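Local coordinates for MPT synthase subunit 2 (Burkholderia ambifaria, PDB 7L32), which probably catalyses, as the large subunit of molybdopterin synthase, the sulfur transfer that converts precursor Z into molybdopterin during molybdenum cofactor biosynthesis, at residues A[56-61]-A[90-96]; A[72-77]-A[120-125]; A[126-132]-A[144-150]. All coordinates share one frame; numbering follows the deposited sequence.

Interaction 1: A[56-61]-A[90-96]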
loop_
_atom_site.group_PDB
_atom_site.type_symbol
_atom_site.label_atom_id
_atom_site.label_comp_id
_atom_site.label_asym_id
_atom_site.label_seq_id
_atom_site.Cartn_x
_atom_site.Cartn_y
_atom_site.Cartn_z
ATOM N N ALA A 56 21.758 2.072 -16.476
ATOM C CA ALA A 56 21.144 1.076 -15.606
ATOM C C ALA A 56 21.618 1.239 -14.168
ATOM O O ALA A 56 22.743 1.671 -13.914
ATOM C CB ALA A 56 21.448 -0.328 -16.102
ATOM N N MET A 57 20.754 0.867 -13.232
ATOM C CA MET A 57 21.074 0.912 -11.811
ATOM C C MET A 57 21.649 -0.433 -11.388
ATOM O O MET A 57 21.009 -1.473 -11.573
ATOM C CB MET A 57 19.825 1.259 -10.995
ATOM C CG MET A 57 20.020 1.235 -9.471
ATOM S SD MET A 57 18.505 1.397 -8.494
ATOM C CE MET A 57 17.430 2.309 -9.605
ATOM N N GLU A 58 22.863 -0.408 -10.832
ATOM C CA GLU A 58 23.491 -1.588 -10.253
ATOM C C GLU A 58 23.501 -1.388 -8.742
ATOM O O GLU A 58 24.212 -0.510 -8.238
ATOM C CB GLU A 58 24.905 -1.793 -10.789
ATOM C CG GLU A 58 24.961 -2.273 -12.229
ATOM C CD GLU A 58 26.158 -3.156 -12.492
ATOM O OE1 GLU A 58 26.574 -3.875 -11.560
ATOM O OE2 GLU A 58 26.701 -3.110 -13.617
ATOM N N LEU A 59 22.723 -2.212 -8.036
ATOM C CA LEU A 59 22.559 -2.176 -6.587
ATOM C C LEU A 59 23.236 -3.384 -5.960
ATOM O O LEU A 59 23.093 -4.505 -6.455
ATOM C CB LEU A 59 21.079 -2.216 -6.165
ATOM C CG LEU A 59 20.339 -0.940 -5.798
ATOM C CD1 LEU A 59 18.951 -1.296 -5.218
ATOM C CD2 LEU A 59 21.172 -0.125 -4.823
ATOM N N GLU A 60 23.921 -3.162 -4.838
ATOM C CA GLU A 60 24.514 -4.244 -4.066
ATOM C C GLU A 60 24.235 -4.023 -2.589
ATOM O O GLU A 60 24.161 -2.885 -2.119
ATOM C CB GLU A 60 26.036 -4.355 -4.309
ATOM C CG GLU A 60 26.436 -4.961 -5.659
ATOM C CD GLU A 60 25.554 -6.133 -6.095
ATOM O OE1 GLU A 60 25.210 -6.995 -5.245
ATOM O OE2 GLU A 60 25.194 -6.192 -7.295
ATOM N N HIS A 61 24.077 -5.123 -1.870
ATOM C CA HIS A 61 23.863 -5.112 -0.432
ATOM C C HIS A 61 25.124 -5.636 0.250
ATOM O O HIS A 61 26.094 -6.016 -0.412
ATOM C CB HIS A 61 22.643 -5.959 -0.053
ATOM C CG HIS A 61 22.845 -7.431 -0.267
ATOM N ND1 HIS A 61 23.219 -7.959 -1.484
ATOM C CD2 HIS A 61 22.746 -8.481 0.583
ATOM C CE1 HIS A 61 23.331 -9.272 -1.379
ATOM N NE2 HIS A 61 23.051 -9.614 -0.134
ATOM N N HIS A 90 13.628 -7.153 -1.189
ATOM C CA HIS A 90 14.397 -6.126 -1.873
ATOM C C HIS A 90 15.292 -6.793 -2.911
ATOM O O HIS A 90 15.884 -7.842 -2.644
ATOM C CB HIS A 90 15.236 -5.306 -0.875
ATOM C CG HIS A 90 15.587 -3.933 -1.362
ATOM N ND1 HIS A 90 16.330 -3.710 -2.503
ATOM C CD2 HIS A 90 15.343 -2.708 -0.831
ATOM C CE1 HIS A 90 16.507 -2.409 -2.669
ATOM N NE2 HIS A 90 15.921 -1.778 -1.667
ATOM N N ARG A 91 15.362 -6.210 -4.104
ATOM C CA ARG A 91 16.204 -6.785 -5.144
ATOM C C ARG A 91 17.570 -6.117 -5.152
ATOM O O ARG A 91 17.746 -4.999 -4.660
ATOM C CB ARG A 91 15.558 -6.652 -6.516
ATOM C CG ARG A 91 14.247 -7.427 -6.632
ATOM C CD ARG A 91 13.651 -7.271 -8.010
ATOM N NE ARG A 91 14.427 -7.975 -9.019
ATOM C CZ ARG A 91 14.370 -7.716 -10.318
ATOM N NH1 ARG A 91 13.615 -6.738 -10.793
ATOM N NH2 ARG A 91 15.096 -8.452 -11.161
ATOM N N VAL A 92 18.546 -6.838 -5.712
ATOM C CA VAL A 92 19.889 -6.326 -5.975
ATOM C C VAL A 92 20.291 -6.770 -7.379
ATOM O O VAL A 92 19.590 -7.544 -8.036
ATOM C CB VAL A 92 20.920 -6.801 -4.928
ATOM C CG1 VAL A 92 20.641 -6.149 -3.577
ATOM C CG2 VAL A 92 20.910 -8.317 -4.803
ATOM N N GLY A 93 21.431 -6.266 -7.840
ATOM C CA GLY A 93 21.904 -6.557 -9.177
ATOM C C GLY A 93 21.666 -5.416 -10.148
ATOM O O GLY A 93 21.483 -4.258 -9.773
ATOM N N ARG A 94 21.676 -5.764 -11.430
ATOM C CA ARG A 94 21.520 -4.788 -12.504
ATOM C C ARG A 94 20.030 -4.630 -12.796
ATOM O O ARG A 94 19.389 -5.551 -13.313
ATOM C CB ARG A 94 22.299 -5.241 -13.736
ATOM C CG ARG A 94 22.472 -4.193 -14.817
ATOM C CD ARG A 94 23.364 -4.739 -15.929
ATOM N NE ARG A 94 23.275 -3.945 -17.148
ATOM C CZ ARG A 94 22.356 -4.135 -18.087
ATOM N NH1 ARG A 94 21.419 -5.060 -17.961
ATOM N NH2 ARG A 94 22.378 -3.377 -19.179
ATOM N N LEU A 95 19.483 -3.462 -12.474
ATOM C CA LEU A 95 18.051 -3.200 -12.579
ATOM C C LEU A 95 17.816 -2.125 -13.630
ATOM O O LEU A 95 18.471 -1.077 -13.608
ATOM C CB LEU A 95 17.477 -2.763 -11.234
ATOM C CG LEU A 95 17.701 -3.739 -10.071
ATOM C CD1 LEU A 95 17.438 -3.045 -8.739
ATOM C CD2 LEU A 95 16.824 -4.986 -10.211
ATOM N N LEU A 96 16.897 -2.396 -14.558
ATOM C CA LEU A 96 16.595 -1.500 -15.668
ATOM C C LEU A 96 15.436 -0.576 -15.315
ATOM O O LEU A 96 14.683 -0.844 -14.375
ATOM C CB LEU A 96 16.260 -2.314 -16.920
ATOM C CG LEU A 96 17.452 -3.070 -17.511
ATOM C CD1 LEU A 96 17.041 -3.921 -18.712
ATOM C CD2 LEU A 96 18.541 -2.088 -17.901
#
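Strand 57-61 pairs antiparallel with the short edge strand 93-95, a backbone-led contact at the border of the four-stranded antiparallel sheet. The two axes come within 4.6 Å at 147°. Two reciprocal pairs of hydrogen bonds fix the register. M57 faces L95, with L95 N to M57 O at 2.7 Å and almost straight (177°), while the return bond from M57 N to L95 O is more bent. L59 and G93 form the second pair, G93 N reaching L59 O at 2.8 Å. Between them E58 and R94 make a non-hydrogen-bonded pair whose chains meet at CG and then diverge: the carboxylate and guanidinium planes stand 74° apart, and E58 OE2 goes instead to a salt bridge with K134 on the next strand. In the sheet order 93-95, 57-61, 131-136, 141-145, strand 57-61 is an inner strand, its other edge bonded through the backbones of E58 with K134 and E60 with W132; strand 85-91, just before V92, belongs to the separate mixed sheet. After this break G93 has a positive phi, a backbone shape in which a beta carbon would collide with the carbonyl oxygen of V92. On the face shared by M57, L59 and L95, L59 CD1 lies 4.2 Å from L95 CD1 and meets the H90 ring at its edge, 3.7 Å from CE1. That ring is held by H90 ND1 donating in its own plane to R91 O (2.9 Å), and F131 stacks on it. V92 sends CG1 obliquely to the H61 ring, 3.8 Å from ND1, a buried nitrogen without a modelled partner.

Interaction 2: A[72-77]-A[120-125]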
loop_
_atom_site.group_PDB
_atom_site.type_symbol
_atom_site.label_atom_id
_atom_site.label_comp_id
_atom_site.label_asym_id
_atom_site.label_seq_id
_atom_site.Cartn_x
_atom_site.Cartn_y
_atom_site.Cartn_z
ATOM N N LYS A 72 15.747 -5.685 11.878
ATOM C CA LYS A 72 15.637 -4.708 12.960
ATOM C C LYS A 72 14.546 -3.679 12.674
ATOM O O LYS A 72 13.793 -3.284 13.579
ATOM C CB LYS A 72 16.982 -4.008 13.151
ATOM C CG LYS A 72 16.961 -2.797 14.063
ATOM C CD LYS A 72 18.378 -2.172 14.182
ATOM C CE LYS A 72 18.457 -1.212 15.378
ATOM N NZ LYS A 72 19.739 -0.445 15.461
ATOM N N ILE A 73 14.467 -3.217 11.424
ATOM C CA ILE A 73 13.423 -2.260 11.036
ATOM C C ILE A 73 12.039 -2.877 11.229
ATOM O O ILE A 73 11.138 -2.262 11.816
ATOM C CB ILE A 73 13.641 -1.808 9.580
ATOM C CG1 ILE A 73 14.909 -0.954 9.476
ATOM C CG2 ILE A 73 12.378 -1.066 9.038
ATOM C CD1 ILE A 73 15.410 -0.800 8.059
ATOM N N ALA A 74 11.846 -4.105 10.737
ATOM C CA ALA A 74 10.533 -4.747 10.889
ATOM C C ALA A 74 10.196 -4.987 12.355
ATOM O O ALA A 74 9.040 -4.831 12.770
ATOM C CB ALA A 74 10.497 -6.063 10.112
ATOM N N ALA A 75 11.194 -5.380 13.159
ATOM C CA ALA A 75 10.962 -5.586 14.586
ATOM C C ALA A 75 10.527 -4.291 15.273
ATOM O O ALA A 75 9.631 -4.306 16.128
ATOM C CB ALA A 75 12.226 -6.152 15.256
ATOM N N GLU A 76 11.159 -3.166 14.922
ATOM C CA GLU A 76 10.765 -1.869 15.484
ATOM C C GLU A 76 9.354 -1.471 15.054
ATOM O O GLU A 76 8.589 -0.929 15.864
ATOM C CB GLU A 76 11.773 -0.785 15.093
ATOM C CG GLU A 76 11.360 0.650 15.477
ATOM C CD GLU A 76 11.248 0.887 16.995
ATOM O OE1 GLU A 76 11.664 0.034 17.824
ATOM O OE2 GLU A 76 10.738 1.957 17.371
ATOM N N ALA A 77 8.983 -1.738 13.795
ATOM C CA ALA A 77 7.591 -1.521 13.394
ATOM C C ALA A 77 6.644 -2.330 14.270
ATOM O O ALA A 77 5.586 -1.834 14.676
ATOM C CB ALA A 77 7.377 -1.883 11.917
ATOM N N PHE A 120 6.341 3.662 7.659
ATOM C CA PHE A 120 7.481 3.685 8.585
ATOM C C PHE A 120 8.599 2.757 8.105
ATOM O O PHE A 120 9.788 3.135 8.107
ATOM C CB PHE A 120 7.014 3.297 10.001
ATOM C CG PHE A 120 8.155 3.098 10.977
ATOM C CD1 PHE A 120 8.700 4.177 11.651
ATOM C CD2 PHE A 120 8.669 1.826 11.225
ATOM C CE1 PHE A 120 9.804 4.016 12.531
ATOM C CE2 PHE A 120 9.745 1.649 12.096
ATOM C CZ PHE A 120 10.317 2.740 12.760
ATOM N N VAL A 121 8.244 1.527 7.728
ATOM C CA VAL A 121 9.258 0.571 7.268
ATOM C C VAL A 121 9.961 1.102 6.020
ATOM O O VAL A 121 11.189 1.012 5.907
ATOM C CB VAL A 121 8.632 -0.822 7.024
ATOM C CG1 VAL A 121 9.634 -1.763 6.301
ATOM C CG2 VAL A 121 8.175 -1.484 8.354
ATOM N N MET A 122 9.205 1.674 5.072
ATOM C CA MET A 122 9.823 2.230 3.863
ATOM C C MET A 122 10.757 3.391 4.196
ATOM O O MET A 122 11.876 3.471 3.657
ATOM C CB MET A 122 8.755 2.697 2.844
ATOM C CG MET A 122 8.211 1.556 1.928
ATOM S SD MET A 122 9.542 0.731 0.979
ATOM C CE MET A 122 10.160 2.108 0.034
ATOM N N ASP A 123 10.323 4.307 5.077
ATOM C CA ASP A 123 11.169 5.447 5.454
ATOM C C ASP A 123 12.471 4.970 6.094
ATOM O O ASP A 123 13.552 5.479 5.787
ATOM C CB ASP A 123 10.433 6.361 6.437
ATOM C CG ASP A 123 9.365 7.218 5.770
ATOM O OD1 ASP A 123 9.365 7.359 4.523
ATOM O OD2 ASP A 123 8.524 7.743 6.522
ATOM N N TYR A 124 12.367 4.026 7.030
ATOM C CA TYR A 124 13.545 3.514 7.744
ATOM C C TYR A 124 14.443 2.724 6.796
ATOM O O TYR A 124 15.680 2.863 6.821
ATOM C CB TYR A 124 13.042 2.639 8.902
ATOM C CG TYR A 124 13.943 2.309 10.076
ATOM C CD1 TYR A 124 15.311 2.566 10.053
ATOM C CD2 TYR A 124 13.420 1.641 11.188
ATOM C CE1 TYR A 124 16.131 2.213 11.134
ATOM C CE2 TYR A 124 14.233 1.286 12.279
ATOM C CZ TYR A 124 15.588 1.573 12.239
ATOM O OH TYR A 124 16.404 1.225 13.302
ATOM N N LEU A 125 13.833 1.913 5.930
ATOM C CA LEU A 125 14.586 1.192 4.901
ATOM C C LEU A 125 15.388 2.152 4.025
ATOM O O LEU A 125 16.602 1.971 3.817
ATOM C CB LEU A 125 13.609 0.367 4.044
ATOM C CG LEU A 125 14.135 -0.541 2.924
ATOM C CD1 LEU A 125 13.095 -1.647 2.651
ATOM C CD2 LEU A 125 14.436 0.223 1.622
HETATM O O HOH W 1 18.935 1.899 13.322
#
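I73 sets CG1 over the centre of one face of the Y124 ring, and the rest of this helix-helix contact is arranged around that CH-pi contact. I73 CG1 sits 3.3 Å from the ring centroid and only 9° off the ring normal. The ring is presented by Y124 CG standing anti to the backbone N (chi1 -161°), which swings it across to helix 65-80. From the same isoleucine, CG2 turns to V121 CG1 (3.9 Å), and CD1 reaches on to the backbone N of L125. E76 CB approaches the Y124 ring at its edge, whereas E76 CG touches F120 CZ at 3.6 Å, the two side chains crossing at about a right angle; the E76 carboxylate is salt-bridged to R79 and R80. A77 CB fits against V121 CG2 (3.7 Å) and F120 CD2. At the solvent end the extended K72 chain passes across Y124 OH, and a water in the ring plane lies 2.6 Å from Y124 OH and takes a weak bond from K72 NZ. The helix axes run 9.6 Å apart at 146°, roughly antiparallel. V121 and L125 pack on strands 85-91 and 100-108; separately, the W157 ring meets that of F120 edge-to-face, and on helix 111-128, D123 and M122 turn to R111 of the second subunit.

Interaction 3: A[126-132]-A[144-150]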
loop_
_atom_site.group_PDB
_atom_site.type_symbol
_atom_site.label_atom_id
_atom_site.label_comp_id
_atom_site.label_asym_id
_atom_site.label_seq_id
_atom_site.Cartn_x
_atom_site.Cartn_y
_atom_site.Cartn_z
ATOM N N LYS A 126 14.720 3.179 3.487
ATOM C CA LYS A 126 15.365 4.064 2.513
ATOM C C LYS A 126 16.477 4.900 3.140
ATOM O O LYS A 126 17.453 5.256 2.460
ATOM C CB LYS A 126 14.314 4.962 1.853
ATOM C CG LYS A 126 13.448 4.227 0.829
ATOM C CD LYS A 126 14.286 3.862 -0.416
ATOM C CE LYS A 126 13.479 3.116 -1.489
ATOM N NZ LYS A 126 14.288 2.792 -2.748
ATOM N N THR A 127 16.380 5.187 4.432
ATOM C CA THR A 127 17.385 6.009 5.084
ATOM C C THR A 127 18.451 5.201 5.809
ATOM O O THR A 127 19.563 5.715 6.003
ATOM C CB THR A 127 16.715 6.996 6.062
ATOM O OG1 THR A 127 16.012 6.273 7.086
ATOM C CG2 THR A 127 15.724 7.893 5.315
ATOM N N GLU A 128 18.180 3.944 6.191
ATOM C CA GLU A 128 19.143 3.225 7.024
ATOM C C GLU A 128 19.639 1.874 6.505
ATOM O O GLU A 128 20.691 1.421 6.970
ATOM C CB GLU A 128 18.580 3.019 8.441
ATOM C CG GLU A 128 18.367 4.327 9.216
ATOM C CD GLU A 128 19.643 5.131 9.398
ATOM O OE1 GLU A 128 20.712 4.526 9.654
ATOM O OE2 GLU A 128 19.577 6.374 9.278
ATOM N N ALA A 129 18.939 1.212 5.600
ATOM C CA ALA A 129 19.388 -0.120 5.172
ATOM C C ALA A 129 20.635 -0.008 4.293
ATOM O O ALA A 129 20.646 0.780 3.339
ATOM C CB ALA A 129 18.282 -0.860 4.413
ATOM N N PRO A 130 21.702 -0.774 4.578
ATOM C CA PRO A 130 22.946 -0.641 3.795
ATOM C C PRO A 130 22.850 -1.186 2.379
ATOM O O PRO A 130 22.828 -2.406 2.168
ATOM C CB PRO A 130 23.974 -1.438 4.612
ATOM C CG PRO A 130 23.368 -1.590 5.970
ATOM C CD PRO A 130 21.877 -1.647 5.746
ATOM N N PHE A 131 22.819 -0.278 1.406
ATOM C CA PHE A 131 22.868 -0.603 -0.013
ATOM C C PHE A 131 23.835 0.362 -0.674
ATOM O O PHE A 131 24.021 1.482 -0.189
ATOM C CB PHE A 131 21.499 -0.464 -0.704
ATOM C CG PHE A 131 20.534 -1.555 -0.360
ATOM C CD1 PHE A 131 20.568 -2.768 -1.028
ATOM C CD2 PHE A 131 19.590 -1.363 0.640
ATOM C CE1 PHE A 131 19.665 -3.783 -0.711
ATOM C CE2 PHE A 131 18.701 -2.363 0.972
ATOM C CZ PHE A 131 18.735 -3.578 0.292
ATOM N N TRP A 132 24.405 -0.063 -1.808
ATOM C CA TRP A 132 25.353 0.732 -2.577
ATOM C C TRP A 132 24.982 0.695 -4.050
ATOM O O TRP A 132 24.550 -0.340 -4.560
ATOM C CB TRP A 132 26.802 0.221 -2.406
ATOM C CG TRP A 132 27.363 0.475 -1.031
ATOM C CD1 TRP A 132 28.196 1.500 -0.666
ATOM C CD2 TRP A 132 27.112 -0.283 0.166
ATOM N NE1 TRP A 132 28.496 1.411 0.677
ATOM C CE2 TRP A 132 27.841 0.332 1.212
ATOM C CE3 TRP A 132 26.357 -1.428 0.456
ATOM C CZ2 TRP A 132 27.836 -0.162 2.524
ATOM C CZ3 TRP A 132 26.343 -1.909 1.773
ATOM C CH2 TRP A 132 27.082 -1.279 2.783
ATOM N N VAL A 144 28.714 3.861 -4.381
ATOM C CA VAL A 144 28.301 4.997 -3.569
ATOM C C VAL A 144 27.132 4.574 -2.685
ATOM O O VAL A 144 26.222 3.870 -3.131
ATOM C CB VAL A 144 27.955 6.235 -4.427
ATOM C CG1 VAL A 144 29.079 6.520 -5.435
ATOM C CG2 VAL A 144 26.621 6.084 -5.139
ATOM N N ASP A 145 27.199 4.970 -1.420
ATOM C CA ASP A 145 26.142 4.737 -0.442
ATOM C C ASP A 145 24.786 5.172 -0.993
ATOM O O ASP A 145 24.609 6.327 -1.381
ATOM C CB ASP A 145 26.526 5.526 0.819
ATOM C CG ASP A 145 25.543 5.371 1.964
ATOM O OD1 ASP A 145 24.622 4.525 1.909
ATOM O OD2 ASP A 145 25.720 6.128 2.944
ATOM N N ALA A 146 23.833 4.233 -1.052
ATOM C CA ALA A 146 22.523 4.481 -1.645
ATOM C C ALA A 146 21.471 4.914 -0.630
ATOM O O ALA A 146 20.324 5.164 -1.027
ATOM C CB ALA A 146 22.019 3.236 -2.394
ATOM N N ARG A 147 21.828 4.995 0.652
ATOM C CA ARG A 147 20.903 5.480 1.666
ATOM C C ARG A 147 20.531 6.928 1.375
ATOM O O ARG A 147 21.364 7.725 0.929
ATOM C CB ARG A 147 21.547 5.373 3.053
ATOM C CG ARG A 147 21.651 3.958 3.624
ATOM C CD ARG A 147 22.453 3.948 4.916
ATOM N NE ARG A 147 23.634 4.801 4.814
ATOM C CZ ARG A 147 24.382 5.178 5.842
ATOM N NH1 ARG A 147 24.103 4.793 7.080
ATOM N NH2 ARG A 147 25.437 5.959 5.627
ATOM N N SER A 148 19.260 7.235 1.557
ATOM C CA SER A 148 18.679 8.562 1.433
ATOM C C SER A 148 18.686 9.270 2.782
ATOM O O SER A 148 18.943 8.668 3.828
ATOM C CB SER A 148 17.235 8.488 0.925
ATOM O OG SER A 148 17.128 7.846 -0.334
ATOM N N THR A 149 18.466 10.576 2.740
ATOM C CA THR A 149 18.154 11.360 3.928
ATOM C C THR A 149 16.717 11.860 3.805
ATOM O O THR A 149 16.308 12.332 2.738
ATOM C CB THR A 149 19.130 12.529 4.102
ATOM O OG1 THR A 149 19.075 13.381 2.954
ATOM C CG2 THR A 149 20.554 12.005 4.269
ATOM N N ASP A 150 15.937 11.717 4.874
ATOM C CA ASP A 150 14.581 12.260 4.916
ATOM C C ASP A 150 14.455 12.921 6.284
ATOM O O ASP A 150 14.151 12.251 7.275
ATOM C CB ASP A 150 13.539 11.151 4.712
ATOM C CG ASP A 150 12.129 11.685 4.389
ATOM O OD1 ASP A 150 11.692 12.705 4.975
ATOM O OD2 ASP A 150 11.440 11.057 3.549
HETATM O O HOH W 2 17.647 5.193 -0.394
HETATM O O HOH W 3 22.439 2.673 8.401
HETATM O O HOH W 4 24.986 2.048 2.698
#
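R147 lies across the C-terminal end of helix 111-128 and the A129-P130 link to strand 131-136. CB lies 3.6 Å from T127 O. CG, placed anti to the carbonyl carbon (chi1 -74°), comes 3.3 Å from A129 O, and CD touches both T127 O (3.6 Å) and E128 O. A bend at chi3 then turns the guanidinium back along its own segment: NE and NH2 grip D145 side-on, NH2 reaching OD2 at 2.7 Å within 7° of the guanidinium plane. NH1 instead donates to a water that bridges to E128 O and E128 OE1. D145 OD1 also accepts from the backbone N two residues on, R147 N, which approaches 55° out of the carboxylate plane; this is an Asx turn where strand 141-145 ends. A second water donates to D145 OD1 (2.6 Å) and to F131 O. This lies at the base of the hairpin 131-136/141-145, where W132 and D145 pair antiparallel and A146 N donates to F131 O (2.9 Å). Further on, S148 N donates to K126 O at 2.8 Å, and a water joins that same carbonyl to A146 O and S148 OG. T127 CG2 meets D150 CB, while D150 OD1 caps the following helix at A153 N. K126 O is thus taken up by S148 N and a water, E128 O by a water, and the D145 carboxylate, gripped by three N-H donors and a water, would probably favour its charged form.

In the fold
Interaction 2 is the most buried of the three and almost wholly apolar, gluing helix 65-80 to helix 111-128; interactions 1 and 3 are partly buried and rely on backbone hydrogen bonds, with interaction 3 adding an ion pair and bridging waters. Interactions 1 and 3 belong to the same antiparallel sheet, at its two outer sides, and are joined where E60 O meets W132 N and H61 CB packs on F131 CE1. Interactions 2 and 3 share helix 111-128, one along its length and the other at its C-terminal end, and both reach the second subunit. H90 also touches L125, linking interaction 1 directly to the helical layer.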